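Local coordinates for protein trans-4-hydroxy-L-proline dehydratase (PDB 6VXC) that catalyses the dehydration of trans-4-hydroxy-L-proline to (S)-1-pyrroline-5-carboxylate as a glycyl radical enzyme of anaerobic hydroxyproline degradation, at residues 705-710 with 745-750; 690-695 with 711-716; 432-437 with 750-755; 362-367 with 425-430. One frame throughout, in Å; residues are numbered along the deposited sequence.

Contact 1. Residues 705-710 with 745-750; sequences AVIKSC and VRAYFN
Ile-707 and Tyr-748 lie alongside each other between two nearly parallel helices, 703-711 and 734-750, and give an example of how neighbouring helices interlock through one branched and one flat side chain. The axes of the two short segments approach to 9.7 Å and cross at -22°, so the helices run in almost the same direction. Ile-707 points at the other helix, Tyr-748 leaves its own at the flank, and the side chains slide past one another in opposite directions. Ile-707 meets the near half of the ring obliquely, its CB 3.6 Å from Tyr-748 CD1 and its CG2 4.0 Å from Tyr-748 CG. With chi1 at 61°, its CG1 branch sits between the backbone N and the carbonyl carbon, and CD1 is carried past the ring to the methyl of Ala-747, where CD1 and Ala-747 CB are 3.8 Å apart. Tyr-748 holds CG anti to its own N (chi1 -173°), which sends the ring back across the gap toward the C-terminal end of the other helix. No hydrogen bond joins the segments; the contact is apolar and largely buried. Strand 755-759 adds to the packing through Ile-756, which touches Ile-707, while Ile-692 touches Tyr-748. One turn beyond Ile-707, Cys-710 meets the far end of the ring, its CB 3.8 Å from Tyr-748 CE1 and 3.5 Å from Tyr-748 OH.

Contact 2. Residues 690-695 with 711-716; sequences EGISPE and AKMDHI
Ile-692 reaches from a tight turn to Met-713 and His-715, an instance of a turn in which one aliphatic side chain makes the whole contact with the other segment. The turn begins at Glu-690, whose carbonyl O accepts from Ser-693 N at 3.0 Å and closes a type II' beta turn. Gly-691 takes the first corner with the positive phi (54°) that defines this turn type. Ile-692 occupies the second corner and divides its branches between two partners. Its CG2 touches the bent end of the methionine, 3.6 Å from Met-713 CE and 3.7 Å from Met-713 SD; Met-713 runs extended as far as SD and turns only at its last torsion, chi3 -77°, to present that methyl. The other branch ends at the edge of the imidazole, where Ile-692 CD1 lies near the ring plane, 3.7 Å from His-715 CE1. His-715 CE1 sits between two engaged nitrogens: NE2 is hydrogen-bonded to Cys-710 O and ND1 to Thr-721 OG1, which would fix the rotation of the ring. Ser-693 then turns back on the start of the turn, its OG donating to Glu-690 OE1 at 2.6 Å from the syn side, though well out of the carboxylate plane. The Ile-692 side chain is about 12 Å from those of Cys-454 and Glu-456, the active-site pair assigned by similarity. Ile-575 of helix 575-591 touches both Ile-692 and Met-713, helix 630-647 packs on Met-713 through Met-636 and Phe-640, and Ser-693 OG is also bonded to Asn-724 N, at the start of strand 724-726.

Contact 3. Residues 432-437 with 750-755; sequences IVQELM and NMDGHH
Glu-435 and His-754 supply the direct polar link here, a His-carboxylate hydrogen bond between a helix and the loop that leads into a strand. His-754 ND1 donates to Glu-435 OE2 at 2.7 Å, with an N-H...O angle of 140°. The carboxylate uses its syn lone pair, but the acceptor is tilted out of the imidazole plane by 25°, and the two side chains cross at about a right angle. Holding CG anti to its backbone N (chi1 176°), His-754 swings the ring toward the helix. Both groups have second partners: Glu-435 OE1 is bonded to Thr-457 OG1, and His-754 NE2 to Val-455 O. The two bonds at ND1 and NE2 would fix the rotation of the imidazole. Apolar contact is slight, Ile-432 CG1 approaching His-754 CE1 obliquely at 4.1 Å. A third kind of link, nearer the surface, is made by water. One molecule donates to Asp-752 OD1 at 2.9 Å and, weakly, to Gln-434 OE1 at 3.4 Å, bridging two oxygens, Gln-434 OE1 and Asp-752 OD1, that are 4.4 Å apart. Backbone bonding sets the loop's course: Asp-752, with positive phi, is the C-prime residue of the Schellman motif that ends helix 734-750. The His-754 side chain is about 7 Å from that of Glu-456, the proton acceptor assigned by similarity. The contact thus joins helix 429-438 to the turn between helix 734-750 and strand 755-759, with Thr-457 of strand 456-458 touching both Ile-432 and His-754.

Contact 4. Residues 362-367 with 425-430; sequences NINTGG and AFYNTE
On the mixed five-stranded sheet beside the active site, Asn-362 of strand 362-366 and Tyr-427 of strand 426-428 meet across strand 396-401, which lies between their strands and runs parallel to both. The side chains come from opposite directions and bridge the intervening strand by a hydrogen bond: Asn-362 ND2 donates to Tyr-427 OH at 3.1 Å and 153°. The hydroxyl lies close to the amide plane, while the amide and the ring are turned 42° against each other. In Asn-362, CG stands anti to the backbone N (chi1 -171°), which extends the amide across the sheet. Neither group is held by this bond alone, for Asn-362 ND2 is also hydrogen-bonded to Gly-453 O and Tyr-427 OH to Cys-454 O, so the pair holds two successive carbonyls of the loop that carries the probable radical cysteine. Glycyl radical enzymes place such a loop within a ten-stranded barrel of two five-stranded halves; the three parallel strands here, followed by an antiparallel pair, are consistent with the place where the halves meet, at 426-428 and 755-759. Two residues along the strand, Asn-364 brings ND2 to 4.2 Å from Tyr-427 CE2, and its OD1 is bonded to Thr-451 N in the stretch leading to the cysteine. At the ends of the two strands the chains draw together: Gly-367 CA is 3.6 Å from Thr-429 OG1, a hydroxyl bonded to Gln-400 OE1. Asn-428, at the N-cap of helix 429-438, weakly accepts from Glu-430 N through its OD1, 3.0 Å away.

Taken together, the four sites show chemistry changing with place. All are largely buried, contacts 2 and 4 wholly so; contact 1 has a partly exposed Ala-747, and contact 3 reaches the surface at Gln-434, where a water bridges. Contacts 1 and 2 are carried by apolar side chains, share the end of helix 703-711 and meet where the hydroxyl of Tyr-748 lies against His-715 and Ile-692. Contacts 3 and 4 rely on hydrogen bonds, and both bond to residues of the 450-458 region, contact 3 to Val-455 and Thr-457, contact 4 to Thr-451, Gly-453 and Cys-454. Contacts 1 and 3 share the end of helix 734-750; contacts 3 and 4 share helix 429-438, with Asn-428 bonded to both Gly-753 and His-754.

Contact 1. Residues 705-710 with 745-750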
loop_
_atom_site.group_PDB
_atom_site.type_symbol
_atom_site.label_atom_id
_atom_site.label_comp_id
_atom_site.label_asym_id
_atom_site.label_seq_id
_atom_site.Cartn_x
_atom_site.Cartn_y
_atom_site.Cartn_z
ATOM N N ALA A 705 -8.198 6.514 26.450
ATOM C CA ALA A 705 -9.274 5.532 26.421
ATOM C C ALA A 705 -9.325 4.814 25.076
ATOM O O ALA A 705 -9.582 3.609 25.032
ATOM C CB ALA A 705 -10.622 6.183 26.737
ATOM N N VAL A 706 -9.057 5.514 23.967
ATOM C CA VAL A 706 -9.161 4.806 22.690
ATOM C C VAL A 706 -7.986 3.846 22.494
ATOM O O VAL A 706 -8.176 2.741 21.986
ATOM C CB VAL A 706 -9.350 5.749 21.472
ATOM C CG1 VAL A 706 -9.662 7.189 21.826
ATOM C CG2 VAL A 706 -8.254 5.600 20.453
ATOM N N ILE A 707 -6.762 4.222 22.898
ATOM C CA ILE A 707 -5.676 3.252 22.706
ATOM C C ILE A 707 -5.882 2.043 23.613
ATOM O O ILE A 707 -5.506 0.923 23.262
ATOM C CB ILE A 707 -4.261 3.857 22.902
ATOM C CG1 ILE A 707 -4.053 4.411 24.314
ATOM C CG2 ILE A 707 -3.911 4.876 21.788
ATOM C CD1 ILE A 707 -2.551 4.605 24.689
ATOM N N LYS A 708 -6.536 2.227 24.758
ATOM C CA LYS A 708 -6.894 1.079 25.584
ATOM C C LYS A 708 -7.941 0.198 24.892
ATOM O O LYS A 708 -7.825 -1.028 24.908
ATOM C CB LYS A 708 -7.387 1.569 26.947
ATOM C CG LYS A 708 -6.274 2.043 27.880
ATOM C CD LYS A 708 -6.788 2.115 29.305
ATOM C CE LYS A 708 -5.926 2.997 30.171
ATOM N NZ LYS A 708 -6.510 3.105 31.539
ATOM N N SER A 709 -8.943 0.801 24.238
ATOM C CA SER A 709 -9.893 0.008 23.459
ATOM C C SER A 709 -9.192 -0.740 22.318
ATOM O O SER A 709 -9.389 -1.944 22.133
ATOM C CB SER A 709 -10.994 0.918 22.896
ATOM O OG SER A 709 -11.948 1.321 23.856
ATOM N N CYS A 710 -8.357 -0.035 21.550
ATOM C CA CYS A 710 -7.687 -0.656 20.407
ATOM C C CYS A 710 -6.743 -1.777 20.831
ATOM O O CYS A 710 -6.527 -2.724 20.069
ATOM C CB CYS A 710 -6.911 0.405 19.614
ATOM S SG CYS A 710 -7.958 1.592 18.775
ATOM N N VAL A 745 2.392 7.168 22.140
ATOM C CA VAL A 745 2.932 6.120 21.276
ATOM C C VAL A 745 3.476 4.970 22.115
ATOM O O VAL A 745 3.146 3.802 21.877
ATOM C CB VAL A 745 3.999 6.706 20.335
ATOM C CG1 VAL A 745 4.703 5.602 19.546
ATOM C CG2 VAL A 745 3.352 7.694 19.378
ATOM N N ARG A 746 4.313 5.296 23.111
ATOM C CA ARG A 746 4.904 4.291 23.999
ATOM C C ARG A 746 3.839 3.524 24.775
ATOM O O ARG A 746 3.974 2.314 24.999
ATOM C CB ARG A 746 5.871 4.945 25.002
ATOM C CG ARG A 746 7.146 5.533 24.446
ATOM C CD ARG A 746 8.250 4.527 24.349
ATOM N NE ARG A 746 9.533 5.176 24.116
ATOM C CZ ARG A 746 10.535 4.589 23.472
ATOM N NH1 ARG A 746 10.380 3.355 23.008
ATOM N NH2 ARG A 746 11.666 5.238 23.253
ATOM N N ALA A 747 2.819 4.227 25.265
ATOM C CA ALA A 747 1.774 3.556 26.020
ATOM C C ALA A 747 1.052 2.549 25.140
ATOM O O ALA A 747 0.909 1.377 25.502
ATOM C CB ALA A 747 0.786 4.578 26.587
ATOM N N TYR A 748 0.642 2.981 23.951
ATOM C CA TYR A 748 -0.051 2.076 23.046
ATOM C C TYR A 748 0.827 0.880 22.717
ATOM O O TYR A 748 0.386 -0.268 22.801
ATOM C CB TYR A 748 -0.446 2.819 21.766
ATOM C CG TYR A 748 -1.329 2.015 20.818
ATOM C CD1 TYR A 748 -2.372 1.220 21.301
ATOM C CD2 TYR A 748 -1.137 2.079 19.438
ATOM C CE1 TYR A 748 -3.188 0.502 20.431
ATOM C CE2 TYR A 748 -1.944 1.363 18.560
ATOM C CZ TYR A 748 -2.968 0.575 19.058
ATOM O OH TYR A 748 -3.771 -0.148 18.192
ATOM N N PHE A 749 2.098 1.134 22.397
ATOM C CA PHE A 749 2.979 0.048 21.981
ATOM C C PHE A 749 3.335 -0.851 23.157
ATOM O O PHE A 749 3.554 -2.058 22.979
ATOM C CB PHE A 749 4.238 0.605 21.306
ATOM C CG PHE A 749 3.991 1.224 19.941
ATOM C CD1 PHE A 749 2.722 1.251 19.383
ATOM C CD2 PHE A 749 5.045 1.771 19.221
ATOM C CE1 PHE A 749 2.497 1.817 18.130
ATOM C CE2 PHE A 749 4.839 2.344 17.973
ATOM C CZ PHE A 749 3.564 2.366 17.426
ATOM N N ASN A 750 3.353 -0.301 24.371
ATOM C CA ASN A 750 3.586 -1.152 25.519
ATOM C C ASN A 750 2.448 -2.141 25.722
ATOM O O ASN A 750 2.663 -3.177 26.348
ATOM C CB ASN A 750 3.773 -0.315 26.796
ATOM C CG ASN A 750 4.573 -1.056 27.843
ATOM O OD1 ASN A 750 5.747 -1.351 27.630
ATOM N ND2 ASN A 750 3.942 -1.407 28.947
#

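Contact 2. Residues 690-695 with 711-716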
loop_
_atom_site.group_PDB
_atom_site.type_symbol
_atom_site.label_atom_id
_atom_site.label_comp_id
_atom_site.label_asym_id
_atom_site.label_seq_id
_atom_site.Cartn_x
_atom_site.Cartn_y
_atom_site.Cartn_z
ATOM N N GLU A 690 -12.865 4.336 9.694
ATOM C CA GLU A 690 -11.575 4.095 9.049
ATOM C C GLU A 690 -10.624 3.326 9.965
ATOM O O GLU A 690 -10.554 3.587 11.170
ATOM C CB GLU A 690 -10.935 5.417 8.583
ATOM C CG GLU A 690 -11.203 6.622 9.474
ATOM C CD GLU A 690 -10.331 6.739 10.719
ATOM O OE1 GLU A 690 -9.259 6.103 10.789
ATOM O OE2 GLU A 690 -10.753 7.458 11.650
ATOM N N GLY A 691 -9.895 2.378 9.382
ATOM C CA GLY A 691 -8.978 1.536 10.139
ATOM C C GLY A 691 -9.676 0.864 11.301
ATOM O O GLY A 691 -10.821 0.432 11.186
ATOM N N ILE A 692 -8.996 0.800 12.446
ATOM C CA ILE A 692 -9.610 0.363 13.697
ATOM C C ILE A 692 -9.984 1.562 14.569
ATOM O O ILE A 692 -10.186 1.416 15.781
ATOM C CB ILE A 692 -8.717 -0.625 14.473
ATOM C CG1 ILE A 692 -7.422 0.060 14.945
ATOM C CG2 ILE A 692 -8.492 -1.921 13.667
ATOM C CD1 ILE A 692 -6.631 -0.724 15.965
ATOM N N SER A 693 -10.097 2.737 13.969
ATOM C CA SER A 693 -10.422 3.950 14.695
ATOM C C SER A 693 -11.875 3.908 15.164
ATOM O O SER A 693 -12.685 3.146 14.639
ATOM C CB SER A 693 -10.223 5.179 13.803
ATOM O OG SER A 693 -8.948 5.197 13.177
ATOM N N PRO A 694 -12.228 4.734 16.147
ATOM C CA PRO A 694 -13.633 4.833 16.570
ATOM C C PRO A 694 -14.517 5.422 15.479
ATOM O O PRO A 694 -14.058 6.112 14.570
ATOM C CB PRO A 694 -13.580 5.768 17.779
ATOM C CG PRO A 694 -12.128 5.765 18.225
ATOM C CD PRO A 694 -11.326 5.543 16.979
ATOM N N GLU A 695 -15.813 5.145 15.599
ATOM C CA GLU A 695 -16.824 5.762 14.756
ATOM C C GLU A 695 -16.893 7.266 15.024
ATOM O O GLU A 695 -16.445 7.758 16.058
ATOM C CB GLU A 695 -18.201 5.134 15.009
ATOM C CG GLU A 695 -18.719 4.203 13.906
ATOM C CD GLU A 695 -19.319 4.953 12.711
ATOM O OE1 GLU A 695 -19.026 6.154 12.547
ATOM O OE2 GLU A 695 -20.085 4.340 11.938
ATOM N N ALA A 711 -6.153 -1.676 22.019
ATOM C CA ALA A 711 -5.235 -2.714 22.471
ATOM C C ALA A 711 -5.941 -4.021 22.821
ATOM O O ALA A 711 -5.276 -5.059 22.918
ATOM C CB ALA A 711 -4.436 -2.217 23.673
ATOM N N LYS A 712 -7.269 -4.003 22.982
ATOM C CA LYS A 712 -8.026 -5.212 23.284
ATOM C C LYS A 712 -8.196 -6.104 22.059
ATOM O O LYS A 712 -8.586 -7.266 22.203
ATOM C CB LYS A 712 -9.391 -4.838 23.876
ATOM C CG LYS A 712 -9.288 -4.090 25.206
ATOM C CD LYS A 712 -10.650 -3.563 25.664
ATOM C CE LYS A 712 -10.508 -2.629 26.870
ATOM N NZ LYS A 712 -11.849 -2.109 27.277
ATOM N N MET A 713 -7.923 -5.571 20.875
ATOM C CA MET A 713 -7.772 -6.358 19.665
ATOM C C MET A 713 -6.392 -7.018 19.672
ATOM O O MET A 713 -5.396 -6.393 20.042
ATOM C CB MET A 713 -7.945 -5.442 18.451
ATOM C CG MET A 713 -7.891 -6.096 17.099
ATOM S SD MET A 713 -8.023 -4.900 15.757
ATOM C CE MET A 713 -9.785 -4.581 15.798
ATOM N N ASP A 714 -6.332 -8.292 19.272
ATOM C CA ASP A 714 -5.062 -9.020 19.339
ATOM C C ASP A 714 -4.263 -8.732 18.069
ATOM O O ASP A 714 -4.333 -9.458 17.078
ATOM C CB ASP A 714 -5.284 -10.516 19.543
ATOM C CG ASP A 714 -4.013 -11.222 20.016
ATOM O OD1 ASP A 714 -2.957 -10.556 20.061
ATOM O OD2 ASP A 714 -4.064 -12.417 20.360
ATOM N N HIS A 715 -3.469 -7.663 18.118
ATOM C CA HIS A 715 -2.686 -7.258 16.960
ATOM C C HIS A 715 -1.705 -8.336 16.523
ATOM O O HIS A 715 -1.409 -8.449 15.332
ATOM C CB HIS A 715 -1.950 -5.950 17.269
ATOM C CG HIS A 715 -2.872 -4.861 17.706
ATOM N ND1 HIS A 715 -3.426 -3.967 16.824
ATOM C CD2 HIS A 715 -3.396 -4.566 18.920
ATOM C CE1 HIS A 715 -4.248 -3.160 17.472
ATOM N NE2 HIS A 715 -4.244 -3.499 18.748
ATOM N N ILE A 716 -1.214 -9.152 17.457
ATOM C CA ILE A 716 -0.181 -10.119 17.102
ATOM C C ILE A 716 -0.701 -11.149 16.107
ATOM O O ILE A 716 0.077 -11.707 15.325
ATOM C CB ILE A 716 0.392 -10.791 18.359
ATOM C CG1 ILE A 716 0.867 -9.740 19.360
ATOM C CG2 ILE A 716 1.503 -11.758 17.974
ATOM C CD1 ILE A 716 1.710 -8.674 18.744
#

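Contact 3. Residues 432-437 with 750-755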
loop_
_atom_site.group_PDB
_atom_site.type_symbol
_atom_site.label_atom_id
_atom_site.label_comp_id
_atom_site.label_asym_id
_atom_site.label_seq_id
_atom_site.Cartn_x
_atom_site.Cartn_y
_atom_site.Cartn_z
ATOM N N ILE A 432 5.505 -6.101 15.271
ATOM C CA ILE A 432 5.883 -6.608 13.949
ATOM C C ILE A 432 6.598 -7.947 14.064
ATOM O O ILE A 432 6.264 -8.916 13.368
ATOM C CB ILE A 432 6.756 -5.575 13.215
ATOM C CG1 ILE A 432 5.910 -4.365 12.790
ATOM C CG2 ILE A 432 7.460 -6.232 12.051
ATOM C CD1 ILE A 432 6.742 -3.145 12.435
ATOM N N VAL A 433 7.610 -8.017 14.927
ATOM C CA VAL A 433 8.389 -9.246 15.029
ATOM C C VAL A 433 7.513 -10.406 15.475
ATOM O O VAL A 433 7.591 -11.510 14.920
ATOM C CB VAL A 433 9.591 -9.057 15.963
ATOM C CG1 VAL A 433 10.200 -10.418 16.315
ATOM C CG2 VAL A 433 10.619 -8.189 15.280
ATOM N N GLN A 434 6.662 -10.173 16.477
ATOM C CA GLN A 434 5.793 -11.232 16.976
ATOM C C GLN A 434 4.717 -11.615 15.958
ATOM O O GLN A 434 4.399 -12.802 15.809
ATOM C CB GLN A 434 5.199 -10.804 18.320
ATOM C CG GLN A 434 6.180 -10.991 19.480
ATOM C CD GLN A 434 5.680 -10.423 20.800
ATOM O OE1 GLN A 434 5.045 -9.375 20.834
ATOM N NE2 GLN A 434 5.857 -11.178 21.870
ATOM N N GLU A 435 4.172 -10.633 15.232
ATOM C CA GLU A 435 3.246 -10.939 14.147
ATOM C C GLU A 435 3.899 -11.876 13.135
ATOM O O GLU A 435 3.302 -12.878 12.715
ATOM C CB GLU A 435 2.786 -9.647 13.467
ATOM C CG GLU A 435 1.831 -8.765 14.306
ATOM C CD GLU A 435 1.872 -7.315 13.854
ATOM O OE1 GLU A 435 2.275 -7.080 12.692
ATOM O OE2 GLU A 435 1.542 -6.410 14.657
ATOM N N LEU A 436 5.133 -11.565 12.742
ATOM C CA LEU A 436 5.846 -12.398 11.785
ATOM C C LEU A 436 6.070 -13.798 12.330
ATOM O O LEU A 436 5.878 -14.788 11.617
ATOM C CB LEU A 436 7.169 -11.720 11.403
ATOM C CG LEU A 436 6.987 -10.469 10.547
ATOM C CD1 LEU A 436 8.258 -9.617 10.499
ATOM C CD2 LEU A 436 6.573 -10.867 9.134
ATOM N N MET A 437 6.497 -13.901 13.586
ATOM C CA MET A 437 6.752 -15.217 14.157
ATOM C C MET A 437 5.462 -16.006 14.336
ATOM O O MET A 437 5.445 -17.221 14.128
ATOM C CB MET A 437 7.506 -15.096 15.482
ATOM C CG MET A 437 8.936 -14.568 15.317
ATOM S SD MET A 437 9.780 -14.585 16.907
ATOM C CE MET A 437 10.210 -16.267 17.073
ATOM N N ASN A 750 3.353 -0.301 24.371
ATOM C CA ASN A 750 3.586 -1.152 25.519
ATOM C C ASN A 750 2.448 -2.141 25.722
ATOM O O ASN A 750 2.663 -3.177 26.348
ATOM C CB ASN A 750 3.773 -0.315 26.796
ATOM C CG ASN A 750 4.573 -1.056 27.843
ATOM O OD1 ASN A 750 5.747 -1.351 27.630
ATOM N ND2 ASN A 750 3.942 -1.407 28.947
ATOM N N MET A 751 1.252 -1.842 25.216
ATOM C CA MET A 751 0.133 -2.778 25.213
ATOM C C MET A 751 0.059 -3.606 23.932
ATOM O O MET A 751 -0.964 -4.264 23.696
ATOM C CB MET A 751 -1.185 -2.031 25.415
ATOM C CG MET A 751 -1.291 -1.291 26.729
ATOM S SD MET A 751 -2.870 -0.468 26.973
ATOM C CE MET A 751 -2.848 0.851 25.780
ATOM N N ASP A 752 1.103 -3.556 23.104
ATOM C CA ASP A 752 1.243 -4.325 21.864
ATOM C C ASP A 752 0.347 -3.834 20.731
ATOM O O ASP A 752 0.050 -4.588 19.813
ATOM C CB ASP A 752 1.015 -5.819 22.130
ATOM C CG ASP A 752 2.120 -6.421 22.980
ATOM O OD1 ASP A 752 3.268 -5.948 22.855
ATOM O OD2 ASP A 752 1.839 -7.305 23.804
ATOM N N GLY A 753 -0.061 -2.570 20.762
ATOM C CA GLY A 753 -0.667 -1.971 19.590
ATOM C C GLY A 753 0.313 -1.947 18.434
ATOM O O GLY A 753 1.518 -1.922 18.623
ATOM N N HIS A 754 -0.224 -2.018 17.220
ATOM C CA HIS A 754 0.575 -2.187 16.015
ATOM C C HIS A 754 1.067 -0.868 15.421
ATOM O O HIS A 754 2.224 -0.766 14.998
ATOM C CB HIS A 754 -0.247 -2.954 14.969
ATOM C CG HIS A 754 0.438 -3.094 13.654
ATOM N ND1 HIS A 754 1.433 -4.012 13.424
ATOM C CD2 HIS A 754 0.284 -2.409 12.498
ATOM C CE1 HIS A 754 1.849 -3.905 12.174
ATOM N NE2 HIS A 754 1.174 -2.932 11.594
ATOM N N HIS A 755 0.197 0.139 15.361
ATOM C CA HIS A 755 0.431 1.317 14.544
ATOM C C HIS A 755 -0.397 2.482 15.064
ATOM O O HIS A 755 -1.526 2.295 15.517
ATOM C CB HIS A 755 0.064 1.032 13.083
ATOM C CG HIS A 755 -0.273 2.254 12.290
ATOM N ND1 HIS A 755 -1.547 2.778 12.220
ATOM C CD2 HIS A 755 0.506 3.056 11.530
ATOM C CE1 HIS A 755 -1.540 3.844 11.439
ATOM N NE2 HIS A 755 -0.304 4.034 11.008
HETATM O O HOH W 1 4.997 -8.000 23.991
#

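Contact 4. Residues 362-367 with 425-430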
loop_
_atom_site.group_PDB
_atom_site.type_symbol
_atom_site.label_atom_id
_atom_site.label_comp_id
_atom_site.label_asym_id
_atom_site.label_seq_id
_atom_site.Cartn_x
_atom_site.Cartn_y
_atom_site.Cartn_z
ATOM N N ASN A 362 6.708 2.570 1.139
ATOM C CA ASN A 362 6.790 2.754 2.580
ATOM C C ASN A 362 8.211 2.459 3.073
ATOM O O ASN A 362 8.686 1.328 2.970
ATOM C CB ASN A 362 5.758 1.837 3.239
ATOM C CG ASN A 362 5.595 2.090 4.719
ATOM O OD1 ASN A 362 6.544 2.413 5.420
ATOM N ND2 ASN A 362 4.382 1.871 5.216
ATOM N N ILE A 363 8.870 3.468 3.640
ATOM C CA ILE A 363 10.213 3.333 4.194
ATOM C C ILE A 363 10.113 3.285 5.718
ATOM O O ILE A 363 9.424 4.108 6.327
ATOM C CB ILE A 363 11.126 4.473 3.694
ATOM C CG1 ILE A 363 11.255 4.385 2.159
ATOM C CG2 ILE A 363 12.488 4.410 4.380
ATOM C CD1 ILE A 363 12.070 5.479 1.484
ATOM N N ASN A 364 10.767 2.280 6.324
ATOM C CA ASN A 364 10.786 2.025 7.763
ATOM C C ASN A 364 12.157 2.452 8.310
ATOM O O ASN A 364 13.173 1.823 8.001
ATOM C CB ASN A 364 10.561 0.539 8.051
ATOM C CG ASN A 364 9.092 0.094 7.998
ATOM O OD1 ASN A 364 8.772 -0.946 8.558
ATOM N ND2 ASN A 364 8.222 0.832 7.299
ATOM N N THR A 365 12.189 3.492 9.131
ATOM C CA THR A 365 13.422 4.014 9.712
ATOM C C THR A 365 13.414 3.789 11.220
ATOM O O THR A 365 12.384 3.966 11.882
ATOM C CB THR A 365 13.581 5.512 9.358
ATOM O OG1 THR A 365 13.711 5.653 7.941
ATOM C CG2 THR A 365 14.808 6.157 10.018
ATOM N N GLY A 366 14.561 3.393 11.764
ATOM C CA GLY A 366 14.641 3.109 13.185
ATOM C C GLY A 366 14.738 1.620 13.472
ATOM O O GLY A 366 15.679 0.958 13.025
ATOM N N GLY A 367 13.765 1.088 14.209
ATOM C CA GLY A 367 13.610 -0.335 14.389
ATOM C C GLY A 367 14.829 -0.983 15.018
ATOM O O GLY A 367 15.487 -0.423 15.907
ATOM N N ALA A 425 4.200 7.978 10.184
ATOM C CA ALA A 425 3.444 7.085 11.036
ATOM C C ALA A 425 4.418 6.315 11.927
ATOM O O ALA A 425 5.613 6.216 11.636
ATOM C CB ALA A 425 2.606 6.114 10.209
ATOM N N PHE A 426 3.885 5.734 12.994
ATOM C CA PHE A 426 4.665 5.000 13.980
ATOM C C PHE A 426 4.239 3.537 13.981
ATOM O O PHE A 426 3.046 3.244 14.064
ATOM C CB PHE A 426 4.481 5.612 15.382
ATOM C CG PHE A 426 4.834 7.088 15.463
ATOM C CD1 PHE A 426 3.910 8.058 15.105
ATOM C CD2 PHE A 426 6.080 7.492 15.906
ATOM C CE1 PHE A 426 4.229 9.415 15.177
ATOM C CE2 PHE A 426 6.403 8.835 15.982
ATOM C CZ PHE A 426 5.480 9.804 15.611
ATOM N N TYR A 427 5.212 2.625 13.921
ATOM C CA TYR A 427 4.974 1.186 13.944
ATOM C C TYR A 427 5.726 0.551 15.106
ATOM O O TYR A 427 6.862 0.932 15.396
ATOM C CB TYR A 427 5.420 0.501 12.636
ATOM C CG TYR A 427 4.779 1.052 11.388
ATOM C CD1 TYR A 427 3.463 0.732 11.069
ATOM C CD2 TYR A 427 5.494 1.868 10.522
ATOM C CE1 TYR A 427 2.856 1.243 9.937
ATOM C CE2 TYR A 427 4.908 2.383 9.385
ATOM C CZ TYR A 427 3.583 2.065 9.095
ATOM O OH TYR A 427 3.010 2.571 7.961
ATOM N N ASN A 428 5.099 -0.444 15.734
ATOM C CA ASN A 428 5.625 -1.116 16.924
ATOM C C ASN A 428 6.520 -2.280 16.499
ATOM O O ASN A 428 6.030 -3.323 16.055
ATOM C CB ASN A 428 4.476 -1.593 17.808
ATOM C CG ASN A 428 4.947 -2.271 19.085
ATOM O OD1 ASN A 428 6.128 -2.556 19.249
ATOM N ND2 ASN A 428 4.019 -2.495 20.014
ATOM N N THR A 429 7.833 -2.102 16.651
ATOM C CA THR A 429 8.785 -3.133 16.241
ATOM C C THR A 429 8.511 -4.464 16.930
ATOM O O THR A 429 8.577 -5.525 16.292
ATOM C CB THR A 429 10.217 -2.676 16.521
ATOM O OG1 THR A 429 10.536 -1.547 15.700
ATOM C CG2 THR A 429 11.208 -3.814 16.287
ATOM N N GLU A 430 8.213 -4.438 18.228
ATOM C CA GLU A 430 7.976 -5.702 18.922
ATOM C C GLU A 430 6.711 -6.383 18.420
ATOM O O GLU A 430 6.666 -7.611 18.359
ATOM C CB GLU A 430 7.917 -5.509 20.441
ATOM C CG GLU A 430 9.322 -5.505 21.058
ATOM C CD GLU A 430 10.078 -4.230 20.724
ATOM O OE1 GLU A 430 9.556 -3.166 21.080
ATOM O OE2 GLU A 430 11.152 -4.289 20.076
#